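Local atomic coordinates of esterase A (Caulobacter crescentus, PDB entry 5GKV), a protein that probably hydrolyses esters as a serine hydrolase of the beta-lactamase and penicillin-binding protein family. Residues P228-I233 with A239-P244; S133-E138 with A142-W147; S167-V172 with I316-G321. All coordinates share one frame; numbering follows the deposited sequence.

Contact 1: P228-I233 with A239-P244; sequences PQFGEI and AAFFKP
Phe242 turns its CE2-CZ edge onto a face of Phe230, an edge-to-face pair with ring centroids 5.1 Å apart and planes at 73°. The nearest approach is Phe242 CZ to Phe230 CD2, 3.4 Å, and the two side chains run past each other in opposite senses. Phe241 meets the far end of the same ring. Phe230 CZ sits 3.5 Å above the plane of the Phe241 ring, off-centre toward its rim, and the planes make 47°, an oblique pairing. Phe241, on helix 235-241, and Phe242, next in the chain, both place CG opposite the carbonyl carbon; from there both rings reach Phe230, while Phe241 CB packs over a face of the Phe242 ring. Ile233 adds a looser touch, its CD1 lying 4.2 Å from Phe242 CE2. Val237 of the same helix touches both Phe230 and Phe242, and Pro171 and Val311 border Phe241. The segments share no hydrogen bond, so this aromatic cluster holds the loop before helix 235-241 against the end of that helix by dispersion and ring electrostatics, with part of its surface left to solvent.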
loop_
_atom_site.group_PDB
_atom_site.type_symbol
_atom_site.label_atom_id
_atom_site.label_comp_id
_atom_site.label_asym_id
_atom_site.label_seq_id
_atom_site.Cartn_x
_atom_site.Cartn_y
_atom_site.Cartn_z
ATOM N N PRO A 228 4.197 8.290 15.930
ATOM C CA PRO A 228 3.566 9.317 15.098
ATOM C C PRO A 228 2.566 10.120 15.916
ATOM O O PRO A 228 1.979 9.627 16.884
ATOM C CB PRO A 228 2.875 8.511 13.991
ATOM C CG PRO A 228 2.721 7.129 14.555
ATOM C CD PRO A 228 3.881 6.922 15.477
ATOM N N GLN A 229 2.397 11.380 15.525
ATOM C CA GLN A 229 1.497 12.302 16.215
ATOM C C GLN A 229 0.120 12.209 15.564
ATOM O O GLN A 229 -0.121 12.782 14.499
ATOM C CB GLN A 229 2.054 13.724 16.175
ATOM C CG GLN A 229 1.107 14.817 16.698
ATOM C CD GLN A 229 0.554 14.541 18.096
ATOM O OE1 GLN A 229 1.228 13.949 18.943
ATOM N NE2 GLN A 229 -0.687 14.968 18.337
ATOM N N PHE A 230 -0.789 11.487 16.210
ATOM C CA PHE A 230 -2.153 11.399 15.717
ATOM C C PHE A 230 -2.928 12.668 16.051
ATOM O O PHE A 230 -2.453 13.559 16.763
ATOM C CB PHE A 230 -2.852 10.175 16.302
ATOM C CG PHE A 230 -2.447 8.896 15.653
ATOM C CD1 PHE A 230 -3.111 8.439 14.527
ATOM C CD2 PHE A 230 -1.377 8.163 16.142
ATOM C CE1 PHE A 230 -2.729 7.261 13.905
ATOM C CE2 PHE A 230 -0.989 6.982 15.528
ATOM C CZ PHE A 230 -1.670 6.527 14.403
ATOM N N GLY A 231 -4.144 12.743 15.529
ATOM C CA GLY A 231 -5.023 13.861 15.800
ATOM C C GLY A 231 -5.773 13.687 17.103
ATOM O O GLY A 231 -5.308 13.021 18.039
ATOM N N GLU A 232 -6.956 14.288 17.165
ATOM C CA GLU A 232 -7.803 14.114 18.332
ATOM C C GLU A 232 -8.282 12.671 18.414
ATOM O O GLU A 232 -8.588 12.036 17.401
ATOM C CB GLU A 232 -8.992 15.076 18.292
ATOM C CG GLU A 232 -8.608 16.551 18.045
ATOM C CD GLU A 232 -7.652 17.129 19.104
ATOM O OE1 GLU A 232 -7.139 18.259 18.891
ATOM O OE2 GLU A 232 -7.414 16.455 20.135
ATOM N N ILE A 233 -8.302 12.150 19.635
ATOM C CA ILE A 233 -8.792 10.806 19.886
ATOM C C ILE A 233 -10.291 10.747 19.607
ATOM O O ILE A 233 -11.036 11.703 19.874
ATOM C CB ILE A 233 -8.450 10.411 21.332
ATOM C CG1 ILE A 233 -6.924 10.458 21.549
ATOM C CG2 ILE A 233 -9.026 9.056 21.691
ATOM C CD1 ILE A 233 -6.090 9.573 20.598
ATOM N N ALA A 239 -9.914 2.487 18.048
ATOM C CA ALA A 239 -10.006 1.093 17.628
ATOM C C ALA A 239 -8.928 0.752 16.601
ATOM O O ALA A 239 -8.374 -0.358 16.619
ATOM C CB ALA A 239 -11.400 0.804 17.069
ATOM N N ALA A 240 -8.610 1.695 15.705
ATOM C CA ALA A 240 -7.686 1.388 14.610
ATOM C C ALA A 240 -6.269 1.175 15.118
ATOM O O ALA A 240 -5.555 0.290 14.630
ATOM C CB ALA A 240 -7.688 2.505 13.562
ATOM N N PHE A 241 -5.829 1.981 16.083
ATOM C CA PHE A 241 -4.406 2.025 16.412
ATOM C C PHE A 241 -4.066 1.805 17.881
ATOM O O PHE A 241 -2.928 1.418 18.165
ATOM C CB PHE A 241 -3.797 3.365 15.970
ATOM C CG PHE A 241 -3.453 3.421 14.498
ATOM C CD1 PHE A 241 -2.398 2.677 13.990
ATOM C CD2 PHE A 241 -4.193 4.202 13.621
ATOM C CE1 PHE A 241 -2.083 2.721 12.641
ATOM C CE2 PHE A 241 -3.876 4.245 12.273
ATOM C CZ PHE A 241 -2.817 3.506 11.788
ATOM N N PHE A 242 -4.992 2.000 18.819
ATOM C CA PHE A 242 -4.592 2.129 20.215
ATOM C C PHE A 242 -5.118 1.013 21.111
ATOM O O PHE A 242 -5.071 1.140 22.339
ATOM C CB PHE A 242 -5.011 3.502 20.739
ATOM C CG PHE A 242 -4.278 4.631 20.086
ATOM C CD1 PHE A 242 -2.962 4.913 20.432
ATOM C CD2 PHE A 242 -4.893 5.412 19.123
ATOM C CE1 PHE A 242 -2.276 5.948 19.831
ATOM C CE2 PHE A 242 -4.208 6.457 18.516
ATOM C CZ PHE A 242 -2.900 6.720 18.868
ATOM N N LYS A 243 -5.590 -0.077 20.538
ATOM C CA LYS A 243 -6.000 -1.214 21.342
ATOM C C LYS A 243 -4.878 -2.235 21.403
ATOM O O LYS A 243 -4.001 -2.261 20.532
ATOM C CB LYS A 243 -7.260 -1.866 20.759
ATOM C CG LYS A 243 -8.465 -0.947 20.704
ATOM C CD LYS A 243 -8.822 -0.457 22.104
ATOM C CE LYS A 243 -10.145 0.295 22.126
ATOM N NZ LYS A 243 -10.472 0.727 23.518
ATOM N N PRO A 244 -4.863 -3.086 22.434
ATOM C CA PRO A 244 -3.873 -4.180 22.466
ATOM C C PRO A 244 -3.970 -5.104 21.266
ATOM O O PRO A 244 -2.978 -5.758 20.916
ATOM C CB PRO A 244 -4.207 -4.923 23.771
ATOM C CG PRO A 244 -4.935 -3.930 24.607
ATOM C CD PRO A 244 -5.706 -3.062 23.642
#

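Contact 2: S133-E138 with A142-W147; sequences SGFPDE and AIWFDW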
loop_
_atom_site.group_PDB
_atom_site.type_symbol
_atom_site.label_atom_id
_atom_site.label_comp_id
_atom_site.label_asym_id
_atom_site.label_seq_id
_atom_site.Cartn_x
_atom_site.Cartn_y
_atom_site.Cartn_z
ATOM N N SER A 133 -12.999 0.713 11.078
ATOM C CA SER A 133 -11.585 1.099 11.124
ATOM C C SER A 133 -10.763 0.183 12.027
ATOM O O SER A 133 -9.582 -0.067 11.758
ATOM C CB SER A 133 -11.476 2.556 11.584
ATOM O OG SER A 133 -12.287 3.390 10.763
ATOM N N GLY A 134 -11.366 -0.320 13.092
ATOM C CA GLY A 134 -10.767 -1.321 13.955
ATOM C C GLY A 134 -11.875 -1.920 14.794
ATOM O O GLY A 134 -13.029 -1.487 14.731
ATOM N N PHE A 135 -11.520 -2.943 15.556
ATOM C CA PHE A 135 -12.462 -3.532 16.499
ATOM C C PHE A 135 -12.469 -2.713 17.791
ATOM O O PHE A 135 -11.429 -2.605 18.446
ATOM C CB PHE A 135 -12.094 -4.980 16.787
ATOM C CG PHE A 135 -12.076 -5.879 15.554
ATOM C CD1 PHE A 135 -13.220 -6.054 14.782
ATOM C CD2 PHE A 135 -10.922 -6.561 15.193
ATOM C CE1 PHE A 135 -13.207 -6.892 13.657
ATOM C CE2 PHE A 135 -10.897 -7.400 14.067
ATOM C CZ PHE A 135 -12.035 -7.561 13.304
ATOM N N PRO A 136 -13.604 -2.115 18.186
ATOM C CA PRO A 136 -13.624 -1.349 19.446
ATOM C C PRO A 136 -13.689 -2.221 20.691
ATOM O O PRO A 136 -13.290 -1.764 21.768
ATOM C CB PRO A 136 -14.889 -0.493 19.313
ATOM C CG PRO A 136 -15.814 -1.373 18.532
ATOM C CD PRO A 136 -14.918 -2.107 17.518
ATOM N N ASP A 137 -14.154 -3.456 20.570
ATOM C CA ASP A 137 -14.425 -4.349 21.686
ATOM C C ASP A 137 -13.280 -5.337 21.888
ATOM O O ASP A 137 -12.522 -5.646 20.965
ATOM C CB ASP A 137 -15.722 -5.113 21.432
ATOM C CG ASP A 137 -15.639 -5.980 20.177
ATOM O OD1 ASP A 137 -15.317 -5.434 19.090
ATOM O OD2 ASP A 137 -15.863 -7.210 20.285
ATOM N N GLU A 138 -13.191 -5.857 23.114
ATOM C CA GLU A 138 -12.116 -6.766 23.499
ATOM C C GLU A 138 -11.936 -7.877 22.467
ATOM O O GLU A 138 -12.898 -8.527 22.063
ATOM C CB GLU A 138 -12.416 -7.358 24.883
ATOM C CG GLU A 138 -11.451 -8.450 25.321
ATOM C CD GLU A 138 -10.220 -7.904 26.031
ATOM O OE1 GLU A 138 -10.290 -6.755 26.521
ATOM O OE2 GLU A 138 -9.198 -8.625 26.082
ATOM N N ALA A 142 -4.438 -12.350 18.367
ATOM C CA ALA A 142 -4.040 -13.280 17.314
ATOM C C ALA A 142 -5.153 -13.547 16.309
ATOM O O ALA A 142 -4.968 -14.382 15.412
ATOM C CB ALA A 142 -3.567 -14.607 17.919
ATOM N N ILE A 143 -6.300 -12.866 16.436
ATOM C CA ILE A 143 -7.408 -13.102 15.513
ATOM C C ILE A 143 -6.963 -12.858 14.084
ATOM O O ILE A 143 -7.408 -13.553 13.162
ATOM C CB ILE A 143 -8.631 -12.228 15.875
ATOM C CG1 ILE A 143 -9.845 -12.647 15.043
ATOM C CG2 ILE A 143 -8.325 -10.756 15.661
ATOM C CD1 ILE A 143 -11.133 -11.916 15.402
ATOM N N TRP A 144 -6.039 -11.908 13.886
ATOM C CA TRP A 144 -5.610 -11.522 12.547
ATOM C C TRP A 144 -4.982 -12.690 11.788
ATOM O O TRP A 144 -4.991 -12.694 10.554
ATOM C CB TRP A 144 -4.624 -10.353 12.634
ATOM C CG TRP A 144 -5.120 -9.149 13.437
ATOM C CD1 TRP A 144 -4.675 -8.738 14.666
ATOM C CD2 TRP A 144 -6.144 -8.217 13.050
ATOM N NE1 TRP A 144 -5.353 -7.605 15.063
ATOM C CE2 TRP A 144 -6.262 -7.268 14.090
ATOM C CE3 TRP A 144 -6.971 -8.095 11.924
ATOM C CZ2 TRP A 144 -7.171 -6.205 14.034
ATOM C CZ3 TRP A 144 -7.882 -7.041 11.874
ATOM C CH2 TRP A 144 -7.971 -6.110 12.924
ATOM N N PHE A 145 -4.437 -13.686 12.497
ATOM C CA PHE A 145 -3.870 -14.867 11.847
ATOM C C PHE A 145 -4.914 -15.916 11.483
ATOM O O PHE A 145 -4.558 -16.954 10.915
ATOM C CB PHE A 145 -2.799 -15.495 12.741
ATOM C CG PHE A 145 -1.602 -14.622 12.934
ATOM C CD1 PHE A 145 -0.613 -14.558 11.963
ATOM C CD2 PHE A 145 -1.470 -13.847 14.077
ATOM C CE1 PHE A 145 0.489 -13.746 12.131
ATOM C CE2 PHE A 145 -0.362 -13.035 14.254
ATOM C CZ PHE A 145 0.617 -12.983 13.281
ATOM N N ASP A 146 -6.181 -15.669 11.792
ATOM C CA ASP A 146 -7.287 -16.554 11.453
ATOM C C ASP A 146 -8.180 -15.777 10.491
ATOM O O ASP A 146 -9.083 -15.060 10.930
ATOM C CB ASP A 146 -8.039 -16.987 12.719
ATOM C CG ASP A 146 -9.202 -17.923 12.429
ATOM O OD1 ASP A 146 -9.684 -17.992 11.276
ATOM O OD2 ASP A 146 -9.653 -18.590 13.381
ATOM N N TRP A 147 -7.925 -15.938 9.187
ATOM C CA TRP A 147 -8.654 -15.190 8.165
ATOM C C TRP A 147 -10.161 -15.251 8.386
ATOM O O TRP A 147 -10.841 -14.217 8.408
ATOM C CB TRP A 147 -8.313 -15.716 6.769
ATOM C CG TRP A 147 -8.937 -14.887 5.696
ATOM C CD1 TRP A 147 -10.158 -15.080 5.105
ATOM C CD2 TRP A 147 -8.384 -13.710 5.106
ATOM N NE1 TRP A 147 -10.386 -14.097 4.169
ATOM C CE2 TRP A 147 -9.314 -13.239 4.160
ATOM C CE3 TRP A 147 -7.188 -13.004 5.294
ATOM C CZ2 TRP A 147 -9.090 -12.088 3.402
ATOM C CZ3 TRP A 147 -6.959 -11.866 4.538
ATOM C CH2 TRP A 147 -7.906 -11.420 3.595
#
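The Phe135 ring and the six-membered ring of Trp144 approach from opposite directions with planes only 28° apart, yet they are displaced along those planes until only their rims meet. Their centroids stand 5.2 Å apart, and the touch is confined to neighbouring rim atoms: Phe135 CE2 comes 3.4 Å from Trp144 CH2, while Phe135 CD2 packs near Trp144 CH2 and CZ2. One face of the indole carries Ile143 CG2, 4.1 Å above its plane and toward the rim. Val172 CG1 lies over the other face, above CE3, and Tyr176 brings its ring against Trp144 at about 40°. Both segments also bond to Trp245, whose carbonyl accepts from Trp144 NE1 and whose own NE1 donates to the carbonyl of Phe135; one outside residue thus satisfies buried polar groups of both. This is packing within the helical part of the beta-lactamase fold, in the long connection between helix 122-126 and helix 147-156. Phe135 rests on Lys153 and Leu154 of the latter helix, Ile143 on its Thr150 and Lys153, and the charge of Lys153 is met by a salt bridge from Asp137. A short 3-10 segment winds around 143-145, with Phe145 N bonded to Ala142 O at 3.0 Å and Asp146 N to Ile143 O at 2.8 Å. Directly after it, Asp146 N-caps helix 147-156: its CG lies anti to its own N (chi1 -180°), and OD1 takes the amide of Ala149. Tyr176, besides meeting the indole, hydrogen-bonds through its OH to the carbonyl of Trp144, which ties the 3-10 segment to helix 173-186.

Contact 3: S167-V172 with I316-G321; sequences SGYHPV and ISWGAG
Tyr169 extends its ring away from its own backbone N (chi1 179°), and Trp318 sets CG opposite its carbonyl carbon; together these torsions bring the two rings rim to rim. Their planes differ by 3°, but the centroids are 5.9 Å apart and neither ring covers the other's face. Tyr169 CD1 lies 3.7 Å from Trp318 CZ2. In Ser167, chi1 of 60° puts OG between N and the carbonyl carbon, at the edge of the indole and in its plane, 3.2 Å from Trp318 NE1. A water donates both to Ser167 OG, at 2.7 Å, and to the carbonyl oxygen of Ile316, at 3.0 Å, bridging the loop to the strand. Over one indole face sits Ile316 CG2, 3.4 Å above the plane. Asp309 bonds to Ser167 OG through one oxygen and to Tyr169 N through the other, helping to fix the loop. At its far end Tyr169 hydrogen-bonds through OH to Lys83 and packs on Ser80; Ser80 and Lys83 have the spacing of the S-x-x-K motif, consistent with the active site of serine beta-lactamases and penicillin-binding proteins, where a tyrosine commonly faces that serine-lysine pair.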
loop_
_atom_site.group_PDB
_atom_site.type_symbol
_atom_site.label_atom_id
_atom_site.label_comp_id
_atom_site.label_asym_id
_atom_site.label_seq_id
_atom_site.Cartn_x
_atom_site.Cartn_y
_atom_site.Cartn_z
ATOM N N SER A 167 -14.075 9.870 5.862
ATOM C CA SER A 167 -13.333 8.617 5.840
ATOM C C SER A 167 -12.648 8.409 7.186
ATOM O O SER A 167 -12.292 9.364 7.888
ATOM C CB SER A 167 -12.299 8.608 4.699
ATOM O OG SER A 167 -11.373 9.676 4.857
ATOM N N GLY A 168 -12.537 7.145 7.581
ATOM C CA GLY A 168 -11.812 6.776 8.782
ATOM C C GLY A 168 -10.914 5.597 8.470
ATOM O O GLY A 168 -11.342 4.439 8.509
ATOM N N TYR A 169 -9.671 5.906 8.138
ATOM C CA TYR A 169 -8.732 4.927 7.606
ATOM C C TYR A 169 -8.737 3.629 8.407
ATOM O O TYR A 169 -8.671 3.643 9.636
ATOM C CB TYR A 169 -7.343 5.555 7.610
ATOM C CG TYR A 169 -6.234 4.658 7.102
ATOM C CD1 TYR A 169 -6.179 4.280 5.765
ATOM C CD2 TYR A 169 -5.208 4.243 7.950
ATOM C CE1 TYR A 169 -5.131 3.476 5.286
ATOM C CE2 TYR A 169 -4.159 3.456 7.482
ATOM C CZ TYR A 169 -4.136 3.076 6.158
ATOM O OH TYR A 169 -3.098 2.304 5.715
ATOM N N HIS A 170 -8.853 2.502 7.695
ATOM C CA HIS A 170 -8.856 1.147 8.233
ATOM C C HIS A 170 -7.455 0.552 8.079
ATOM O O HIS A 170 -7.181 -0.064 7.039
ATOM C CB HIS A 170 -9.838 0.251 7.471
ATOM C CG HIS A 170 -11.288 0.642 7.576
ATOM N ND1 HIS A 170 -11.726 1.950 7.570
ATOM C CD2 HIS A 170 -12.404 -0.126 7.633
ATOM C CE1 HIS A 170 -13.047 1.970 7.644
ATOM N NE2 HIS A 170 -13.482 0.723 7.677
ATOM N N PRO A 171 -6.545 0.691 9.051
ATOM C CA PRO A 171 -5.145 0.294 8.778
ATOM C C PRO A 171 -4.946 -1.210 8.601
ATOM O O PRO A 171 -4.084 -1.610 7.814
ATOM C CB PRO A 171 -4.376 0.830 9.993
ATOM C CG PRO A 171 -5.389 0.922 11.079
ATOM C CD PRO A 171 -6.698 1.275 10.395
ATOM N N VAL A 172 -5.695 -2.051 9.302
ATOM C CA VAL A 172 -5.558 -3.501 9.199
ATOM C C VAL A 172 -6.793 -4.140 8.567
ATOM O O VAL A 172 -6.684 -4.982 7.673
ATOM C CB VAL A 172 -5.258 -4.123 10.581
ATOM C CG1 VAL A 172 -4.965 -5.611 10.431
ATOM C CG2 VAL A 172 -4.104 -3.380 11.276
ATOM N N ILE A 316 -7.449 13.940 3.192
ATOM C CA ILE A 316 -7.165 12.894 2.213
ATOM C C ILE A 316 -8.269 12.864 1.168
ATOM O O ILE A 316 -9.461 12.980 1.492
ATOM C CB ILE A 316 -7.008 11.504 2.880
ATOM C CG1 ILE A 316 -5.865 11.538 3.897
ATOM C CG2 ILE A 316 -6.796 10.389 1.819
ATOM C CD1 ILE A 316 -5.733 10.255 4.732
ATOM N N SER A 317 -7.862 12.724 -0.091
ATOM C CA SER A 317 -8.755 12.421 -1.201
ATOM C C SER A 317 -8.579 10.935 -1.505
ATOM O O SER A 317 -7.491 10.505 -1.900
ATOM C CB SER A 317 -8.415 13.286 -2.414
ATOM O OG SER A 317 -9.133 12.903 -3.583
ATOM N N TRP A 318 -9.633 10.154 -1.295
ATOM C CA TRP A 318 -9.597 8.707 -1.500
ATOM C C TRP A 318 -10.235 8.334 -2.830
ATOM O O TRP A 318 -11.356 8.770 -3.123
ATOM C CB TRP A 318 -10.345 7.976 -0.384
ATOM C CG TRP A 318 -9.648 7.917 0.940
ATOM C CD1 TRP A 318 -10.028 8.538 2.098
ATOM C CD2 TRP A 318 -8.472 7.157 1.253
ATOM N NE1 TRP A 318 -9.152 8.222 3.107
ATOM C CE2 TRP A 318 -8.186 7.375 2.613
ATOM C CE3 TRP A 318 -7.628 6.314 0.505
ATOM C CZ2 TRP A 318 -7.089 6.793 3.250
ATOM C CZ3 TRP A 318 -6.538 5.736 1.136
ATOM C CH2 TRP A 318 -6.278 5.973 2.496
ATOM N N GLY A 319 -9.527 7.517 -3.615
ATOM C CA GLY A 319 -10.127 6.692 -4.639
ATOM C C GLY A 319 -10.599 5.377 -4.047
ATOM O O GLY A 319 -10.808 5.248 -2.839
ATOM N N ALA A 320 -10.750 4.374 -4.914
ATOM C CA ALA A 320 -11.205 3.048 -4.476
ATOM C C ALA A 320 -10.015 2.234 -3.949
ATOM O O ALA A 320 -9.549 1.263 -4.557
ATOM C CB ALA A 320 -11.930 2.328 -5.608
ATOM N N GLY A 321 -9.545 2.639 -2.764
ATOM C CA GLY A 321 -8.400 2.042 -2.109
ATOM C C GLY A 321 -7.079 2.748 -2.353
ATOM O O GLY A 321 -6.177 2.654 -1.512
HETATM O O HOH W 1 -11.646 11.600 2.955
#

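Contact 1 is a surface cluster of phenylalanines, whereas contacts 2 and 3 are buried. Contact 3 lies nearest the centre of the chain, about 11 Å between centres against about 19 and 20 Å for the others, and it alone brings together segments distant in sequence, closing a loop that contains contact 1. Burial does not set the chemistry: contact 2, though buried, is as purely apolar between its segments as contact 1, while in contact 3 a water bridges the two segments. The 167-172 loop joins all three, with Pro171 packed on Ala240 of contact 1 and Gly168 O probably hydrogen-bonded to Ser133 OG of contact 2 at 2.7 Å.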